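Local coordinates for protein PfkB family carbohydrate kinase (Listeria grayi DSM 20601, PDB 4GM6) that probably transfers a phosphate group to a sugar or related carbohydrate, as a kinase, at residues L37-G42 with Y113-T118; A259-L264 with A281-V286; W275-Y280 with F315-A320. One frame throughout, in Å; residues are numbered along the deposited sequence.

Contact 1: L37-G42 with Y113-T118; sequences LSTQQG and YLESGT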
loop_
_atom_site.group_PDB
_atom_site.type_symbol
_atom_site.label_atom_id
_atom_site.label_comp_id
_atom_site.label_asym_id
_atom_site.label_seq_id
_atom_site.Cartn_x
_atom_site.Cartn_y
_atom_site.Cartn_z
ATOM N N LEU C 37 -0.428 -6.379 -16.441
ATOM C CA LEU C 37 0.067 -6.533 -15.055
ATOM C C LEU C 37 1.392 -5.806 -14.908
ATOM O O LEU C 37 2.386 -6.218 -15.497
ATOM C CB LEU C 37 0.222 -8.014 -14.717
ATOM C CG LEU C 37 -1.121 -8.756 -14.879
ATOM C CD1 LEU C 37 -0.952 -10.070 -15.616
ATOM C CD2 LEU C 37 -1.770 -9.008 -13.543
ATOM N N SER C 38 1.389 -4.745 -14.097
ATOM C CA SER C 38 2.438 -3.724 -14.089
ATOM C C SER C 38 3.194 -3.688 -12.762
ATOM O O SER C 38 2.566 -3.786 -11.711
ATOM C CB SER C 38 1.772 -2.346 -14.244
ATOM O OG SER C 38 1.594 -2.036 -15.600
ATOM N N THR C 39 4.518 -3.511 -12.808
ATOM C CA THR C 39 5.289 -3.248 -11.578
ATOM C C THR C 39 5.183 -1.765 -11.247
ATOM O O THR C 39 4.811 -0.953 -12.083
ATOM C CB THR C 39 6.786 -3.591 -11.729
ATOM O OG1 THR C 39 7.424 -2.644 -12.607
ATOM C CG2 THR C 39 6.960 -4.979 -12.293
ATOM N N GLN C 40 5.511 -1.416 -10.022
ATOM C CA GLN C 40 5.492 -0.027 -9.590
ATOM C C GLN C 40 6.795 0.656 -10.063
ATOM O O GLN C 40 7.771 -0.016 -10.429
ATOM C CB GLN C 40 5.313 0.017 -8.044
ATOM C CG GLN C 40 3.959 -0.611 -7.597
ATOM C CD GLN C 40 3.960 -2.158 -7.653
ATOM O OE1 GLN C 40 4.925 -2.785 -7.201
ATOM N NE2 GLN C 40 2.884 -2.780 -8.211
ATOM N N GLN C 41 6.813 1.981 -10.053
ATOM C CA GLN C 41 8.002 2.723 -10.454
ATOM C C GLN C 41 9.255 2.273 -9.690
ATOM O O GLN C 41 9.224 2.097 -8.462
ATOM C CB GLN C 41 7.795 4.225 -10.245
ATOM C CG GLN C 41 8.986 5.042 -10.737
ATOM C CD GLN C 41 8.732 6.541 -10.731
ATOM O OE1 GLN C 41 8.067 7.087 -9.846
ATOM N NE2 GLN C 41 9.287 7.216 -11.712
ATOM N N GLY C 42 10.347 2.073 -10.422
ATOM C CA GLY C 42 11.636 1.709 -9.821
ATOM C C GLY C 42 11.738 0.269 -9.345
ATOM O O GLY C 42 12.758 -0.142 -8.774
ATOM N N TYR C 113 2.912 -8.494 -19.098
ATOM C CA TYR C 113 3.531 -7.977 -17.905
ATOM C C TYR C 113 4.320 -6.761 -18.334
ATOM O O TYR C 113 4.994 -6.794 -19.358
ATOM C CB TYR C 113 4.470 -9.033 -17.323
ATOM C CG TYR C 113 3.756 -10.266 -16.847
ATOM C CD1 TYR C 113 3.388 -10.400 -15.511
ATOM C CD2 TYR C 113 3.434 -11.300 -17.729
ATOM C CE1 TYR C 113 2.727 -11.529 -15.064
ATOM C CE2 TYR C 113 2.764 -12.430 -17.286
ATOM C CZ TYR C 113 2.417 -12.531 -15.948
ATOM O OH TYR C 113 1.766 -13.648 -15.473
ATOM N N LEU C 114 4.211 -5.677 -17.579
ATOM C CA LEU C 114 4.944 -4.474 -17.914
ATOM C C LEU C 114 5.822 -4.032 -16.743
ATOM O O LEU C 114 5.324 -3.756 -15.651
ATOM C CB LEU C 114 3.975 -3.356 -18.307
ATOM C CG LEU C 114 4.656 -2.192 -19.039
ATOM C CD1 LEU C 114 3.671 -1.395 -19.881
ATOM C CD2 LEU C 114 5.335 -1.284 -18.030
ATOM N N GLU C 115 7.127 -3.984 -16.973
ATOM C CA GLU C 115 8.068 -3.518 -15.969
ATOM C C GLU C 115 8.285 -2.055 -16.228
ATOM O O GLU C 115 8.633 -1.627 -17.344
ATOM C CB GLU C 115 9.395 -4.255 -16.103
ATOM C CG GLU C 115 10.359 -4.062 -14.956
ATOM C CD GLU C 115 11.666 -4.773 -15.239
ATOM O OE1 GLU C 115 12.360 -4.343 -16.190
ATOM O OE2 GLU C 115 11.982 -5.769 -14.551
ATOM N N SER C 116 8.062 -1.288 -15.188
ATOM C CA SER C 116 8.133 0.158 -15.250
ATOM C C SER C 116 9.513 0.623 -15.724
ATOM O O SER C 116 10.523 -0.030 -15.439
ATOM C CB SER C 116 7.835 0.721 -13.857
ATOM O OG SER C 116 8.003 2.125 -13.813
ATOM N N GLY C 117 9.549 1.745 -16.429
ATOM C CA GLY C 117 10.795 2.392 -16.826
ATOM C C GLY C 117 10.765 3.849 -16.388
ATOM O O GLY C 117 9.707 4.481 -16.346
ATOM N N THR C 118 11.936 4.370 -16.046
ATOM C CA THR C 118 12.095 5.731 -15.592
ATOM C C THR C 118 13.490 6.178 -16.037
ATOM O O THR C 118 14.431 5.383 -16.030
ATOM C CB THR C 118 12.033 5.816 -14.052
ATOM O OG1 THR C 118 10.746 5.384 -13.575
ATOM C CG2 THR C 118 12.303 7.245 -13.585
HETATM O O HOH W 1 4.754 -0.578 -14.697
HETATM O O HOH W 2 10.608 2.715 -13.185
#

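Contact 2: A259-L264 with A281-V286; sequences ASHHLL and AIYPIV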
loop_
_atom_site.group_PDB
_atom_site.type_symbol
_atom_site.label_atom_id
_atom_site.label_comp_id
_atom_site.label_asym_id
_atom_site.label_seq_id
_atom_site.Cartn_x
_atom_site.Cartn_y
_atom_site.Cartn_z
ATOM N N ALA C 259 13.211 7.505 -20.955
ATOM C CA ALA C 259 11.955 6.874 -20.594
ATOM C C ALA C 259 11.043 7.837 -19.820
ATOM O O ALA C 259 9.861 7.553 -19.636
ATOM C CB ALA C 259 12.211 5.615 -19.787
ATOM N N SER C 260 11.595 8.974 -19.384
ATOM C CA SER C 260 10.845 9.968 -18.609
ATOM C C SER C 260 10.673 11.299 -19.354
ATOM O O SER C 260 10.115 12.249 -18.817
ATOM C CB SER C 260 11.528 10.245 -17.247
ATOM O OG SER C 260 11.484 9.117 -16.407
ATOM N N HIS C 261 11.157 11.380 -20.585
ATOM C CA HIS C 261 11.143 12.649 -21.283
ATOM C C HIS C 261 10.987 12.433 -22.782
ATOM O O HIS C 261 11.924 12.004 -23.453
ATOM C CB HIS C 261 12.423 13.420 -20.963
ATOM C CG HIS C 261 12.444 14.817 -21.499
ATOM N ND1 HIS C 261 13.516 15.662 -21.316
ATOM C CD2 HIS C 261 11.530 15.517 -22.207
ATOM C CE1 HIS C 261 13.260 16.829 -21.885
ATOM N NE2 HIS C 261 12.052 16.772 -22.419
ATOM N N HIS C 262 9.789 12.718 -23.286
ATOM C CA HIS C 262 9.467 12.600 -24.705
ATOM C C HIS C 262 9.011 13.960 -25.230
ATOM O O HIS C 262 8.431 14.755 -24.487
ATOM C CB HIS C 262 8.301 11.629 -24.920
ATOM C CG HIS C 262 8.630 10.188 -24.674
ATOM N ND1 HIS C 262 7.752 9.170 -24.984
ATOM C CD2 HIS C 262 9.735 9.591 -24.170
ATOM C CE1 HIS C 262 8.284 8.011 -24.637
ATOM N NE2 HIS C 262 9.494 8.237 -24.157
ATOM N N LEU C 263 9.251 14.206 -26.517
ATOM C CA LEU C 263 8.594 15.280 -27.241
ATOM C C LEU C 263 7.524 14.624 -28.110
ATOM O O LEU C 263 7.734 13.543 -28.659
ATOM C CB LEU C 263 9.597 16.038 -28.121
ATOM C CG LEU C 263 10.892 16.530 -27.464
ATOM C CD1 LEU C 263 11.754 17.296 -28.476
ATOM C CD2 LEU C 263 10.593 17.383 -26.242
ATOM N N LEU C 264 6.363 15.257 -28.216
ATOM C CA LEU C 264 5.258 14.669 -28.956
ATOM C C LEU C 264 4.592 15.742 -29.780
ATOM O O LEU C 264 4.268 16.808 -29.269
ATOM C CB LEU C 264 4.225 14.075 -28.003
ATOM C CG LEU C 264 3.228 13.134 -28.675
ATOM C CD1 LEU C 264 3.890 11.781 -28.914
ATOM C CD2 LEU C 264 1.997 12.972 -27.801
ATOM N N ALA C 281 6.527 19.011 -24.762
ATOM C CA ALA C 281 7.540 18.350 -23.966
ATOM C C ALA C 281 6.840 17.684 -22.785
ATOM O O ALA C 281 6.179 18.350 -22.000
ATOM C CB ALA C 281 8.576 19.357 -23.502
ATOM N N ILE C 282 6.963 16.365 -22.683
ATOM C CA ILE C 282 6.312 15.610 -21.627
ATOM C C ILE C 282 7.357 15.048 -20.681
ATOM O O ILE C 282 8.152 14.195 -21.075
ATOM C CB ILE C 282 5.490 14.446 -22.214
ATOM C CG1 ILE C 282 4.502 14.981 -23.265
ATOM C CG2 ILE C 282 4.810 13.659 -21.108
ATOM C CD1 ILE C 282 3.737 13.899 -24.015
ATOM N N TYR C 283 7.335 15.497 -19.426
ATOM C CA TYR C 283 8.251 14.987 -18.418
ATOM C C TYR C 283 7.771 15.379 -17.024
ATOM O O TYR C 283 7.371 16.515 -16.814
ATOM C CB TYR C 283 9.666 15.532 -18.651
ATOM C CG TYR C 283 10.554 15.374 -17.440
ATOM C CD1 TYR C 283 10.648 16.386 -16.496
ATOM C CD2 TYR C 283 11.277 14.201 -17.225
ATOM C CE1 TYR C 283 11.447 16.245 -15.377
ATOM C CE2 TYR C 283 12.087 14.055 -16.118
ATOM C CZ TYR C 283 12.162 15.081 -15.192
ATOM O OH TYR C 283 12.947 14.953 -14.077
ATOM N N PRO C 284 7.774 14.421 -16.077
ATOM C CA PRO C 284 8.140 13.015 -16.318
ATOM C C PRO C 284 7.006 12.329 -17.068
ATOM O O PRO C 284 6.019 12.974 -17.416
ATOM C CB PRO C 284 8.268 12.438 -14.899
ATOM C CG PRO C 284 7.288 13.243 -14.096
ATOM C CD PRO C 284 7.317 14.639 -14.691
ATOM N N ILE C 285 7.149 11.039 -17.344
ATOM C CA ILE C 285 6.075 10.284 -17.976
ATOM C C ILE C 285 5.456 9.333 -16.961
ATOM O O ILE C 285 6.157 8.503 -16.396
ATOM C CB ILE C 285 6.581 9.518 -19.209
ATOM C CG1 ILE C 285 7.007 10.538 -20.267
ATOM C CG2 ILE C 285 5.489 8.595 -19.737
ATOM C CD1 ILE C 285 7.650 9.953 -21.508
ATOM N N VAL C 286 4.151 9.452 -16.728
ATOM C CA VAL C 286 3.471 8.545 -15.798
ATOM C C VAL C 286 3.236 7.175 -16.440
ATOM O O VAL C 286 3.650 6.149 -15.901
ATOM C CB VAL C 286 2.142 9.130 -15.269
ATOM C CG1 VAL C 286 1.374 8.087 -14.456
ATOM C CG2 VAL C 286 2.414 10.343 -14.379
HETATM O O HOH W 3 8.928 9.003 -15.559
#

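Contact 3: W275-Y280 with F315-A320; sequences WESEEY and FATAAA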
loop_
_atom_site.group_PDB
_atom_site.type_symbol
_atom_site.label_atom_id
_atom_site.label_comp_id
_atom_site.label_asym_id
_atom_site.label_seq_id
_atom_site.Cartn_x
_atom_site.Cartn_y
_atom_site.Cartn_z
ATOM N N TRP C 275 -0.492 18.783 -41.694
ATOM C CA TRP C 275 -0.816 19.752 -40.640
ATOM C C TRP C 275 -0.229 19.302 -39.302
ATOM O O TRP C 275 -0.489 18.181 -38.858
ATOM C CB TRP C 275 -2.333 19.863 -40.475
ATOM C CG TRP C 275 -3.045 20.290 -41.705
ATOM C CD1 TRP C 275 -3.501 19.486 -42.710
ATOM C CD2 TRP C 275 -3.395 21.628 -42.066
ATOM N NE1 TRP C 275 -4.110 20.242 -43.678
ATOM C CE2 TRP C 275 -4.058 21.563 -43.310
ATOM C CE3 TRP C 275 -3.206 22.877 -41.464
ATOM C CZ2 TRP C 275 -4.536 22.699 -43.962
ATOM C CZ3 TRP C 275 -3.678 24.009 -42.115
ATOM C CH2 TRP C 275 -4.339 23.910 -43.351
ATOM N N GLU C 276 0.536 20.175 -38.647
ATOM C CA GLU C 276 1.186 19.818 -37.385
ATOM C C GLU C 276 0.581 20.543 -36.187
ATOM O O GLU C 276 0.066 21.647 -36.316
ATOM C CB GLU C 276 2.679 20.139 -37.447
ATOM C CG GLU C 276 3.428 19.434 -38.564
ATOM C CD GLU C 276 4.717 20.144 -38.942
ATOM O OE1 GLU C 276 5.346 20.769 -38.058
ATOM O OE2 GLU C 276 5.104 20.074 -40.129
ATOM N N SER C 277 0.664 19.915 -35.019
ATOM C CA SER C 277 0.312 20.566 -33.760
ATOM C C SER C 277 1.536 21.301 -33.223
ATOM O O SER C 277 2.591 21.265 -33.847
ATOM C CB SER C 277 -0.115 19.511 -32.750
ATOM O OG SER C 277 1.011 18.779 -32.279
ATOM N N GLU C 278 1.422 21.953 -32.071
ATOM C CA GLU C 278 2.638 22.421 -31.402
ATOM C C GLU C 278 3.382 21.160 -30.964
ATOM O O GLU C 278 2.798 20.073 -30.924
ATOM C CB GLU C 278 2.334 23.333 -30.198
ATOM C CG GLU C 278 2.051 22.586 -28.887
ATOM C CD GLU C 278 2.039 23.482 -27.645
ATOM O OE1 GLU C 278 2.819 23.220 -26.693
ATOM O OE2 GLU C 278 1.247 24.449 -27.611
ATOM N N GLU C 279 4.669 21.277 -30.666
ATOM C CA GLU C 279 5.383 20.142 -30.109
ATOM C C GLU C 279 5.366 20.238 -28.584
ATOM O O GLU C 279 5.775 21.253 -28.027
ATOM C CB GLU C 279 6.817 20.107 -30.615
ATOM C CG GLU C 279 7.540 18.803 -30.327
ATOM C CD GLU C 279 8.792 18.655 -31.173
ATOM O OE1 GLU C 279 9.783 19.366 -30.895
ATOM O OE2 GLU C 279 8.784 17.836 -32.120
ATOM N N TYR C 280 4.864 19.200 -27.926
ATOM C CA TYR C 280 4.818 19.146 -26.455
ATOM C C TYR C 280 6.036 18.462 -25.865
ATOM O O TYR C 280 6.509 17.449 -26.386
ATOM C CB TYR C 280 3.596 18.362 -25.973
ATOM C CG TYR C 280 2.282 19.047 -26.211
ATOM C CD1 TYR C 280 1.777 19.954 -25.291
ATOM C CD2 TYR C 280 1.544 18.787 -27.354
ATOM C CE1 TYR C 280 0.570 20.587 -25.506
ATOM C CE2 TYR C 280 0.338 19.417 -27.582
ATOM C CZ TYR C 280 -0.143 20.309 -26.652
ATOM O OH TYR C 280 -1.338 20.931 -26.864
ATOM N N PHE C 315 -6.371 19.202 -31.181
ATOM C CA PHE C 315 -7.138 18.552 -30.135
ATOM C C PHE C 315 -6.559 17.180 -29.810
ATOM O O PHE C 315 -6.372 16.828 -28.631
ATOM C CB PHE C 315 -8.593 18.416 -30.592
ATOM C CG PHE C 315 -9.482 17.719 -29.595
ATOM C CD1 PHE C 315 -9.764 16.371 -29.723
ATOM C CD2 PHE C 315 -10.049 18.419 -28.542
ATOM C CE1 PHE C 315 -10.584 15.726 -28.815
ATOM C CE2 PHE C 315 -10.879 17.785 -27.637
ATOM C CZ PHE C 315 -11.144 16.435 -27.774
ATOM N N ALA C 316 -6.276 16.403 -30.855
ATOM C CA ALA C 316 -5.830 15.023 -30.684
ATOM C C ALA C 316 -4.448 14.939 -30.050
ATOM O O ALA C 316 -4.201 14.072 -29.222
ATOM C CB ALA C 316 -5.850 14.271 -32.000
ATOM N N THR C 317 -3.538 15.825 -30.446
ATOM C CA THR C 317 -2.224 15.826 -29.820
ATOM C C THR C 317 -2.332 16.182 -28.332
ATOM O O THR C 317 -1.607 15.632 -27.505
ATOM C CB THR C 317 -1.246 16.775 -30.533
ATOM O OG1 THR C 317 -1.252 16.484 -31.939
ATOM C CG2 THR C 317 0.161 16.589 -29.980
ATOM N N ALA C 318 -3.245 17.091 -27.992
ATOM C CA ALA C 318 -3.475 17.447 -26.596
ATOM C C ALA C 318 -4.028 16.262 -25.816
ATOM O O ALA C 318 -3.627 16.003 -24.677
ATOM C CB ALA C 318 -4.418 18.633 -26.501
ATOM N N ALA C 319 -4.944 15.525 -26.429
ATOM C CA ALA C 319 -5.539 14.368 -25.765
ATOM C C ALA C 319 -4.481 13.329 -25.456
ATOM O O ALA C 319 -4.451 12.739 -24.371
ATOM C CB ALA C 319 -6.611 13.748 -26.661
ATOM N N ALA C 320 -3.638 13.073 -26.444
ATOM C CA ALA C 320 -2.570 12.090 -26.311
ATOM C C ALA C 320 -1.573 12.535 -25.247
ATOM O O ALA C 320 -1.061 11.720 -24.479
ATOM C CB ALA C 320 -1.867 11.916 -27.653
#

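Contact 1: L37-G42 with Y113-T118
Thr39 and Ser116 meet where strands 34-38 and 111-115, the central parallel pair of the small four-stranded sheet, run out into loops. The Thr39 hydroxyl lies between its own backbone N and carbonyl carbon (chi1 70°), which turns OG1 toward the 113-118 segment, where it accepts the N-H of Ser116 at 3.0 Å, almost straight (178°). The same OG1 is also hydrogen-bonded to the carbonyl of Ile43, tying the loop after Thr39 to the end of the other strand. Before that point the pairing is pure backbone: Leu114 N reaches Leu37 O at 2.8 Å, and Thr39 N reaches Leu114 O at 3.0 Å. On one face of this sheet Leu37 and Tyr113 lie side by side, with Leu37 CD1 over the rim of the phenol ring, 4.0 Å from Tyr113 CE1; Leu51 of the strand 50-56 touches both. Farther along, Gln41 stretches out fully, its CG trans to the backbone N (chi1 -176°), and its side chain crosses that of Thr118 at about a right angle. Gln41 NE2 donates to Thr118 OG1 at 3.0 Å, with the oxygen in the amide plane. A water accepts from Gly42 N and bonds to Thr118 OG1; its link to Ser116 OG holds for one of two modelled conformers. The Glu115 carboxylate is engaged outside the contact, OE2 by Phe45 N and OE1 in a salt bridge with Lys121, and Thr118 O bonds to Ser325 of the second subunit. Once the strand ladder stops, then, hydroxyls, an amide and water take over the pairing.

Contact 2: A259-L264 with A281-V286
His262 and Ile282 form the hydrogen-bonded pair of this antiparallel hairpin: Ile282 N donates to His262 O at 2.8 Å and His262 N donates to Ile282 O at 3.1 Å. Beyond the ladder, water 3 bridges the segments, bonded to Ser260 OG at 2.7 Å and donating to Ile285 O; Ser260 OG is bonded to Ala119 N as well. Ser260 O receives C-H contacts from the CA atoms of Tyr283 and Pro284. A cis peptide bond precedes Pro284 and bends the chain, and Ile285 comes back toward the first segment. There its CG1 stands trans to the carbonyl carbon (chi1 -66°) and the extended branch sets CD1 over the centre of the His262 imidazole, 3.4 Å from the ring centroid, a close CH-pi contact. His262 ND1 is hydrogen-bonded to Arg254, which probably helps fix the ring under this methyl. In one of two modelled conformers the Tyr283 ring approaches that of His261 obliquely, planes at 52°, while His261 ND1 bonds to the Tyr283 hydroxyl of the second subunit. On the face opposite His262 and Ile282, Leu263 CD2 rests on Ala281 CB at 3.9 Å. Strand 248-256 flanks strand 261-270 on the side away from 273-282, with Val256 touching His262 and Thr252 touching Leu264. Strand 273-282 is the last of the large sheet within the chain, and Leu120 of the fourth subunit packs on Ile282 there.

Contact 3: W275-Y280 with F315-A320
Thr317 projects from its helix into the bend formed by Ser277 and Tyr280, and these three side chains account for most of the buried surface. Its CG2 stands trans to the backbone N and OG1 trans to the carbonyl carbon (chi1 -51°), so that both branches border Ser277, while the methyl also reaches Tyr280. The methyl comes up to the edge of the Tyr280 ring, near the ring plane, 3.7 Å from Tyr280 CD2, so the tyrosine meets the helix with its rim. The hydroxyl turns back to bond with the carbonyl of Val313, one turn earlier in the helix, and lies 3.3 Å from Ser277 CB. Ser277 OG, held between its own N and carbonyl carbon (chi1 73°), donates to Glu278 O at 2.6 Å and is also bonded with Gly266 N; this anchors the serine at the bend. Farther out along the tyrosine, its OH reaches the methyl of the next helix residue, Ala318 CB, at 3.9 Å. One face of the ring carries Glu278 CG, offset toward the rim. The contact thus packs helix 309-323 against the irregular middle of strand 273-282, an outermost strand of the large sheet. Tyr295 of helix 291-304 touches Thr317, helix 335-344 meets Ala318 through Phe341 and Ala342, and strand 261-270 pairs with the strand through Gly266 and Leu264.

In the fold
Contact 1 comes first along the chain and belongs to the small four-stranded sheet, whereas contacts 2 and 3 interleave their segments and share strand 273-282 of the large nine-stranded sheet. Contacts 2 and 3 have centres about 14 Å apart and join through a probable backbone hydrogen bond between Leu264 O and Tyr280 N. Contact 1 lies about 16 Å, centre to centre, from contact 2, where Thr118 packs on Ser260, but about 27 Å from contact 3. Contact 2 thus lies between the other two, touching contact 1 through the loops beyond the strands and contact 3 along the shared strand. Contacts 1 and 2 also both touch the second subunit, placing this junction at an interface of the assembly.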